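Side-chain contacts in L-lysine 6-monooxygenase (Pseudomonas syringae pv. tomato, PDB 5CQF), which probably catalyses the FAD- and NADPH-dependent hydroxylation of the side-chain amine of L-lysine in a pathway of siderophore biosynthesis: residues E179-G183 / P184-H188; R237-G240 / F241-Q245; V152-Q156 / G157-T161; L356-P359 / L360-G363. All blocks are in the same frame, centred on the assembly; numbering follows the deposited sequence.

Contact 1: E179-G183 / P184-H188; sequences EALLG and PTLFH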
# COMPACT_ATOMS: atom_id res chain seq x y z
N GLU A 179 -6.17 16.84 -39.61
CA GLU A 179 -6.47 18.28 -39.54
C GLU A 179 -7.84 18.68 -40.10
O GLU A 179 -8.55 19.49 -39.50
CB GLU A 179 -5.37 19.12 -40.19
CG GLU A 179 -4.39 19.64 -39.15
CD GLU A 179 -3.11 20.23 -39.73
OE1 GLU A 179 -3.16 20.81 -40.85
OE2 GLU A 179 -2.06 20.12 -39.04
N ALA A 180 -8.22 18.11 -41.23
CA ALA A 180 -9.51 18.44 -41.85
C ALA A 180 -10.68 17.90 -41.03
O ALA A 180 -11.82 18.35 -41.19
CB ALA A 180 -9.58 17.89 -43.27
N LEU A 181 -10.39 16.94 -40.16
CA LEU A 181 -11.42 16.22 -39.42
C LEU A 181 -11.71 16.81 -38.04
O LEU A 181 -12.78 16.54 -37.49
CB LEU A 181 -11.06 14.74 -39.32
CG LEU A 181 -10.89 13.99 -40.65
CD1 LEU A 181 -10.48 12.55 -40.42
CD2 LEU A 181 -12.16 14.05 -41.48
N LEU A 182 -10.80 17.61 -37.50
CA LEU A 182 -11.00 18.22 -36.18
C LEU A 182 -12.40 18.79 -36.06
O LEU A 182 -12.84 19.56 -36.90
CB LEU A 182 -9.98 19.32 -35.88
CG LEU A 182 -8.54 18.85 -35.68
CD1 LEU A 182 -7.63 20.02 -35.31
CD2 LEU A 182 -8.46 17.73 -34.63
N GLY A 183 -13.11 18.38 -35.02
CA GLY A 183 -14.50 18.75 -34.83
C GLY A 183 -15.11 18.15 -33.57
O GLY A 183 -14.40 17.59 -32.73
N PRO A 184 -16.43 18.26 -33.44
CA PRO A 184 -17.12 17.75 -32.25
C PRO A 184 -16.95 16.25 -31.98
O PRO A 184 -17.08 15.84 -30.84
CB PRO A 184 -18.60 18.08 -32.52
CG PRO A 184 -18.58 19.19 -33.50
CD PRO A 184 -17.32 19.03 -34.31
N THR A 185 -16.72 15.46 -33.03
CA THR A 185 -16.59 14.01 -32.90
C THR A 185 -15.16 13.48 -33.13
O THR A 185 -14.94 12.28 -33.06
CB THR A 185 -17.55 13.24 -33.84
OG1 THR A 185 -17.30 13.60 -35.19
CG2 THR A 185 -19.01 13.51 -33.49
N LEU A 186 -14.21 14.35 -33.42
CA LEU A 186 -12.82 13.94 -33.46
C LEU A 186 -12.01 15.08 -32.90
O LEU A 186 -12.00 16.18 -33.47
CB LEU A 186 -12.41 13.60 -34.89
CG LEU A 186 -10.99 13.05 -35.05
CD1 LEU A 186 -10.86 12.11 -36.25
CD2 LEU A 186 -9.98 14.18 -35.13
N PHE A 187 -11.35 14.86 -31.76
CA PHE A 187 -10.66 15.97 -31.09
C PHE A 187 -9.44 15.56 -30.32
O PHE A 187 -9.25 14.38 -30.04
CB PHE A 187 -11.62 16.72 -30.15
CG PHE A 187 -12.46 15.82 -29.30
CD1 PHE A 187 -12.04 15.45 -28.05
CD2 PHE A 187 -13.68 15.38 -29.75
CE1 PHE A 187 -12.82 14.65 -27.25
CE2 PHE A 187 -14.48 14.57 -28.96
CZ PHE A 187 -14.04 14.19 -27.72
N HIS A 188 -8.64 16.56 -29.95
CA HIS A 188 -7.43 16.33 -29.17
C HIS A 188 -7.79 16.28 -27.70
O HIS A 188 -8.80 16.87 -27.29
CB HIS A 188 -6.46 17.49 -29.40
CG HIS A 188 -5.08 17.26 -28.88
ND1 HIS A 188 -4.62 17.82 -27.71
CD2 HIS A 188 -4.04 16.55 -29.38
CE1 HIS A 188 -3.37 17.47 -27.50
NE2 HIS A 188 -2.99 16.69 -28.50

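Contact 2: R237-G240 / F241-Q245; sequences RCAG and FKLTQ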
# COMPACT_ATOMS: atom_id res chain seq x y z
N ARG A 237 1.02 2.84 -30.56
CA ARG A 237 2.12 2.70 -31.51
C ARG A 237 3.05 1.56 -31.11
O ARG A 237 3.64 0.92 -31.95
CB ARG A 237 2.94 4.00 -31.61
CG ARG A 237 4.01 3.99 -32.71
CD ARG A 237 4.68 5.36 -32.84
NE ARG A 237 5.30 5.76 -31.56
CZ ARG A 237 6.59 5.58 -31.23
NH1 ARG A 237 7.48 5.06 -32.08
NH2 ARG A 237 6.99 5.96 -30.02
N CYS A 238 3.17 1.34 -29.81
CA CYS A 238 4.01 0.28 -29.28
C CYS A 238 3.12 -0.65 -28.43
O CYS A 238 2.01 -0.98 -28.85
CB CYS A 238 5.21 0.91 -28.52
SG CYS A 238 6.41 1.81 -29.57
N ALA A 239 3.59 -1.11 -27.27
CA ALA A 239 2.75 -1.91 -26.36
C ALA A 239 1.73 -1.02 -25.68
O ALA A 239 1.87 0.22 -25.64
CB ALA A 239 3.59 -2.64 -25.31
N GLY A 240 0.69 -1.66 -25.16
CA GLY A 240 -0.39 -0.88 -24.56
C GLY A 240 -0.09 -0.30 -23.20
O GLY A 240 1.05 -0.22 -22.76
N PHE A 241 -1.16 0.04 -22.51
CA PHE A 241 -1.08 0.63 -21.19
C PHE A 241 -0.41 -0.29 -20.17
O PHE A 241 0.24 0.20 -19.26
CB PHE A 241 -2.49 0.98 -20.70
CG PHE A 241 -3.13 2.13 -21.43
CD1 PHE A 241 -2.52 3.34 -21.52
CD2 PHE A 241 -4.40 1.99 -21.95
CE1 PHE A 241 -3.13 4.41 -22.13
CE2 PHE A 241 -5.03 3.06 -22.55
CZ PHE A 241 -4.39 4.28 -22.64
N LYS A 242 -0.55 -1.61 -20.31
CA LYS A 242 -0.02 -2.55 -19.28
C LYS A 242 1.51 -2.59 -19.21
O LYS A 242 2.10 -3.08 -18.23
CB LYS A 242 -0.54 -3.97 -19.50
CG LYS A 242 -2.00 -4.13 -19.09
CD LYS A 242 -2.65 -5.32 -19.79
CE LYS A 242 -4.01 -5.64 -19.18
NZ LYS A 242 -5.06 -5.85 -20.22
N LEU A 243 2.14 -2.10 -20.28
CA LEU A 243 3.58 -2.03 -20.31
C LEU A 243 4.14 -0.58 -20.28
O LEU A 243 5.34 -0.41 -20.42
CB LEU A 243 4.13 -2.84 -21.51
CG LEU A 243 4.08 -4.37 -21.30
CD1 LEU A 243 4.29 -5.13 -22.62
CD2 LEU A 243 5.10 -4.84 -20.27
N THR A 244 3.30 0.43 -20.03
CA THR A 244 3.84 1.78 -19.79
C THR A 244 4.64 1.88 -18.49
O THR A 244 4.47 1.08 -17.56
CB THR A 244 2.78 2.90 -19.70
OG1 THR A 244 2.03 2.78 -18.47
CG2 THR A 244 1.88 2.92 -20.97
N GLN A 245 5.51 2.89 -18.43
CA GLN A 245 6.24 3.15 -17.22
C GLN A 245 5.25 3.65 -16.16
O GLN A 245 4.26 4.33 -16.47
CB GLN A 245 7.43 4.10 -17.48
CG GLN A 245 8.59 3.45 -18.29
CD GLN A 245 9.74 2.77 -17.49
OE1 GLN A 245 10.56 2.05 -18.06
NE2 GLN A 245 9.83 3.03 -16.18

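Contact 3: V152-Q156 / G157-T161; sequences VRTPQ and GSFAT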
# COMPACT_ATOMS: atom_id res chain seq x y z
N VAL A 152 5.36 43.89 -27.17
CA VAL A 152 4.41 42.79 -27.09
C VAL A 152 3.07 43.39 -27.42
O VAL A 152 2.66 44.38 -26.80
CB VAL A 152 4.38 42.16 -25.69
CG1 VAL A 152 3.42 40.98 -25.66
CG2 VAL A 152 5.77 41.74 -25.26
N ARG A 153 2.40 42.82 -28.40
CA ARG A 153 1.17 43.39 -28.91
C ARG A 153 -0.01 42.53 -28.50
O ARG A 153 0.02 41.31 -28.65
CB ARG A 153 1.25 43.58 -30.44
CG ARG A 153 1.59 45.01 -30.90
CD ARG A 153 3.06 45.39 -30.69
NE ARG A 153 3.31 46.85 -30.73
CZ ARG A 153 3.79 47.55 -31.76
NH1 ARG A 153 3.96 48.86 -31.64
NH2 ARG A 153 4.11 46.96 -32.91
N THR A 154 -1.04 43.17 -27.96
CA THR A 154 -2.27 42.49 -27.56
C THR A 154 -3.52 43.25 -28.06
O THR A 154 -3.42 44.42 -28.48
CB THR A 154 -2.35 42.37 -26.04
OG1 THR A 154 -2.57 43.66 -25.45
CG2 THR A 154 -1.06 41.78 -25.48
N PRO A 155 -4.70 42.59 -28.01
CA PRO A 155 -5.95 43.28 -28.35
C PRO A 155 -6.26 44.49 -27.45
O PRO A 155 -6.98 45.39 -27.88
CB PRO A 155 -7.02 42.19 -28.18
CG PRO A 155 -6.29 40.91 -28.39
CD PRO A 155 -4.92 41.14 -27.81
N GLN A 156 -5.70 44.53 -26.24
CA GLN A 156 -5.96 45.61 -25.29
C GLN A 156 -4.77 46.55 -25.17
O GLN A 156 -4.61 47.21 -24.15
CB GLN A 156 -6.32 45.03 -23.90
CG GLN A 156 -7.80 44.76 -23.66
CD GLN A 156 -8.35 43.55 -24.42
OE1 GLN A 156 -7.66 42.54 -24.62
NE2 GLN A 156 -9.61 43.64 -24.83
N GLY A 157 -3.92 46.60 -26.19
CA GLY A 157 -2.78 47.53 -26.20
C GLY A 157 -1.44 46.87 -26.44
O GLY A 157 -1.38 45.75 -26.94
N SER A 158 -0.37 47.57 -26.08
CA SER A 158 0.99 47.10 -26.34
C SER A 158 1.91 47.37 -25.15
O SER A 158 1.65 48.30 -24.37
CB SER A 158 1.57 47.76 -27.60
OG SER A 158 2.24 48.97 -27.28
N PHE A 159 2.97 46.57 -25.03
CA PHE A 159 3.90 46.63 -23.89
C PHE A 159 5.34 46.46 -24.33
O PHE A 159 5.64 45.64 -25.19
CB PHE A 159 3.57 45.57 -22.85
CG PHE A 159 2.12 45.51 -22.49
CD1 PHE A 159 1.24 44.75 -23.23
CD2 PHE A 159 1.64 46.22 -21.40
CE1 PHE A 159 -0.10 44.70 -22.90
CE2 PHE A 159 0.30 46.17 -21.06
CZ PHE A 159 -0.58 45.41 -21.81
N ALA A 160 6.22 47.22 -23.70
CA ALA A 160 7.62 47.29 -24.10
C ALA A 160 8.54 46.81 -22.99
O ALA A 160 8.31 47.13 -21.81
CB ALA A 160 7.97 48.72 -24.50
N THR A 161 9.57 46.06 -23.36
CA THR A 161 10.48 45.50 -22.37
C THR A 161 11.77 45.03 -23.01
O THR A 161 11.78 44.68 -24.18
CB THR A 161 9.83 44.31 -21.64
OG1 THR A 161 10.61 43.94 -20.51
CG2 THR A 161 9.71 43.11 -22.57

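Contact 4: L356-P359 / L360-G363; sequences LIPP and LLSG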
# COMPACT_ATOMS: atom_id res chain seq x y z
N LEU A 356 10.34 24.58 -32.82
CA LEU A 356 11.76 24.88 -32.99
C LEU A 356 11.94 26.34 -32.59
O LEU A 356 12.85 26.67 -31.85
CB LEU A 356 12.24 24.61 -34.43
CG LEU A 356 12.09 23.15 -34.87
CD1 LEU A 356 12.60 22.94 -36.29
CD2 LEU A 356 12.76 22.17 -33.90
N ILE A 357 11.05 27.18 -33.12
CA ILE A 357 10.96 28.58 -32.77
C ILE A 357 9.50 28.87 -32.48
O ILE A 357 8.66 28.74 -33.36
CB ILE A 357 11.38 29.48 -33.94
CG1 ILE A 357 12.86 29.28 -34.24
CG2 ILE A 357 11.10 30.95 -33.59
CD1 ILE A 357 13.35 30.02 -35.47
N PRO A 358 9.17 29.27 -31.25
CA PRO A 358 7.75 29.44 -30.99
C PRO A 358 7.18 30.50 -31.91
O PRO A 358 7.89 31.43 -32.27
CB PRO A 358 7.70 29.91 -29.53
CG PRO A 358 9.01 29.52 -28.93
CD PRO A 358 10.00 29.45 -30.05
N PRO A 359 5.92 30.34 -32.32
CA PRO A 359 5.31 31.29 -33.26
C PRO A 359 5.41 32.73 -32.78
O PRO A 359 5.64 33.61 -33.60
CB PRO A 359 3.83 30.88 -33.30
CG PRO A 359 3.85 29.43 -32.94
CD PRO A 359 5.01 29.23 -31.99
N LEU A 360 5.23 32.97 -31.48
CA LEU A 360 5.30 34.34 -30.94
C LEU A 360 6.65 35.02 -31.12
O LEU A 360 6.74 36.23 -31.06
CB LEU A 360 4.90 34.38 -29.45
CG LEU A 360 3.41 34.22 -29.12
CD1 LEU A 360 3.17 34.31 -27.62
CD2 LEU A 360 2.56 35.25 -29.85
N LEU A 361 7.71 34.25 -31.36
CA LEU A 361 9.02 34.82 -31.61
C LEU A 361 9.36 34.94 -33.10
O LEU A 361 10.50 35.24 -33.45
CB LEU A 361 10.07 33.99 -30.88
CG LEU A 361 9.92 34.05 -29.37
CD1 LEU A 361 10.94 33.16 -28.70
CD2 LEU A 361 10.08 35.47 -28.87
N SER A 362 8.38 34.71 -33.98
CA SER A 362 8.54 34.75 -35.45
C SER A 362 9.32 35.95 -35.93
O SER A 362 10.26 35.82 -36.70
CB SER A 362 7.18 34.82 -36.13
OG SER A 362 6.53 33.58 -36.07
N GLY A 363 8.88 37.12 -35.47
CA GLY A 363 9.43 38.40 -35.93
C GLY A 363 10.80 38.75 -35.36
O GLY A 363 11.42 39.73 -35.80

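Contact 1: E179-G183 / P184-H188
L186 lays its isobutyl group against L181 and L182 at once, each methyl branch taking one partner. The contact is a type I beta turn from G183 to L186 that leads the chain into strand 186-188, an outermost strand of the five-stranded parallel sheet that also contains strands 345-348 and 206-210. CD1 of L186 reaches CB of L181 at 4.0 Å, while CD2 of L186 meets CD2 of L182 at 3.9 Å, the side chains of L182 and L186 slanting across each other. The chi1 of L186 (-176°), which sets CG opposite the backbone N, carries the two methyls back over the residues that precede the turn. The side chain of L186 also touches I319 of strand 314-322, which L181 meets too, and V346 and L348 of strand 345-348, so the buried leucine is shared between turn and sheet.

The ends of the turn are joined chiefly by G183 N, which gives L186 O a 2.9 Å bond, with an angle of 159° at the hydrogen and the donor in the carbonyl plane. The turn's own bond, L186 N to G183 O, is weak. That same L186 O also receives a CA-H...O contact from L182 CA. T185 turns its hydroxyl to Y326 OH. F187 projects instead toward helix 192-198, where it packs on F192, R195 and L196; CG lies between the backbone N and the carbonyl carbon (chi1 45°). One edge of the ring lies near G183, with CD2 of F187 3.8 Å from G183 O.

Contact 2: R237-G240 / F241-Q245
The carbonyl oxygen of G240 takes the amide of L243, with L243 N 3.3 Å from G240 O, and has CG2 of T244 against it at 3.7 Å. The amide donor stands well above the plane of that carbonyl, 53° out of it, as the tight winding of the 3-10 segment 241-243 brings it round. The next carbonyl is held twice, within 241-245 itself: the backbone N and OG1 of T244 each lie 3.2 Å from F241 O. The hydroxyl reaches back because OG1 of T244 sits between the backbone N and the carbonyl carbon (chi1 71°), and it approaches 17° off the carbonyl plane.

Four residues apart, A239 and L243 make the apolar contact: CB of A239 lies 3.7 Å from CD1 of L243 and 3.8 Å from CB of L243. The leucine continues onto F249 of the second subunit.

F241 points the other way, into its own chain. Its ring meets H236 edge-to-face, and the side chain also touches A216 and S217 at the start of helix 214-226, where the sequence resembles a Rossmann-type dinucleotide-binding glycine motif.

F241 thus packs beside the helix of that Rossmann-like glycine pattern, whereas L243 and T244 O face the second subunit, T244 O accepting a hydrogen bond from its R252 NH2. With G240 O held by an amide, F241 O by an amide and a hydroxyl, and T244 O by a guanidinium across the interface, the bonding implies a compact loop that contributes polar as well as apolar contacts to assembly.

Contact 3: V152-Q156 / G157-T161
CB of T154 starts 3.6 Å from O of G157, and its two branches share the ring of F159 while OG1 alone also bonds to G157 O. That bond, from T154 OG1 to G157 O, is 2.8 Å long and comes from above the carbonyl plane; OG1 also lies 3.7 Å from CE1 of F159, at the edge of the ring. CG2, the other tip, is 4.0 Å from CE1 of F159; the two side chains cross at about a right angle. G157 O is gripped a second time by T154 N, at 2.8 Å and nearly along the C=O axis.

These bonds close a beta hairpin in which a type I turn, T154 to G157, connects strands 147-154 and 157-161 of the three-stranded antiparallel sheet. Farther from the turn, V152 and F159 form a hydrogen-bonded pair: V152 N reaches F159 O at 2.7 Å, and F159 N answers to V152 O at 2.8 Å. The phenylalanine goes on to I17 of strand 16-19, in the adjoining parallel sheet.

R153 and S158 occupy the opposite face as a non-hydrogen-bonded pair. The bend of the arginine chain at chi2 (74°) lays the edge of its guanidinium beside CB of S158, 3.7 Å from NE of R153, while NH2 makes a salt bridge to D139.

Contact 4: L356-P359 / L360-G363
A short 3-10 helix begins at P359, and the contact is its first turn, in the long connection between strands 345-348 and 393-396. O of P358 receives the amide of L361 at 3.0 Å, with the donor raised about 50° above the carbonyl plane. One residue on, P359 O takes up S362 N, also at 3.0 Å, to continue the winding.

The apolar part of the contact centres on the buried L361. It lies alongside P358, the two side chains pointing the same way, and its CD1 is 4.1 Å from both CG and CD of the proline ring. CB of L361 also approaches CG2 of I357 at 4.2 Å. Both P358 and L361 rest on L166 of strand 163-166, and L361 adds L164, so this face of the turn is seated against the parallel sheet that contains strand 16-19. L360 extends separately to V135.

On the solvent-exposed side, S362 doubles the hold on P359. Its OG stands beside its own backbone N, anti to the carbonyl carbon (chi1 -74°), from where it bends back along the helix. Whereas the amide comes in from above, the hydroxyl donates in the carbonyl plane onto a lone pair, with S362 OG 2.6 Å from P359 O.

In the fold
Along the chain the order is contact 3, contact 1, contact 2, contact 4, with none lying within another. Contacts 3 and 4 are the closest pair, centres about 17 Å apart on the same side of the chain's centre; both pack against the parallel sheet of strands 16-19 and 163-166. Contacts 1 and 2, about 25 Å apart between centres, adjoin the other parallel sheet: contact 1 runs into its outer strand 186-188 and contact 2 follows strand 231-235. Contacts 2 and 3, about 45 Å apart between centres, lie on opposite sides of the chain's centre. The chain thus leaves one Rossmann-like unit, builds the second and returns, consistent with separate FAD and NADPH sites; among the four, contact 2 alone meets another subunit.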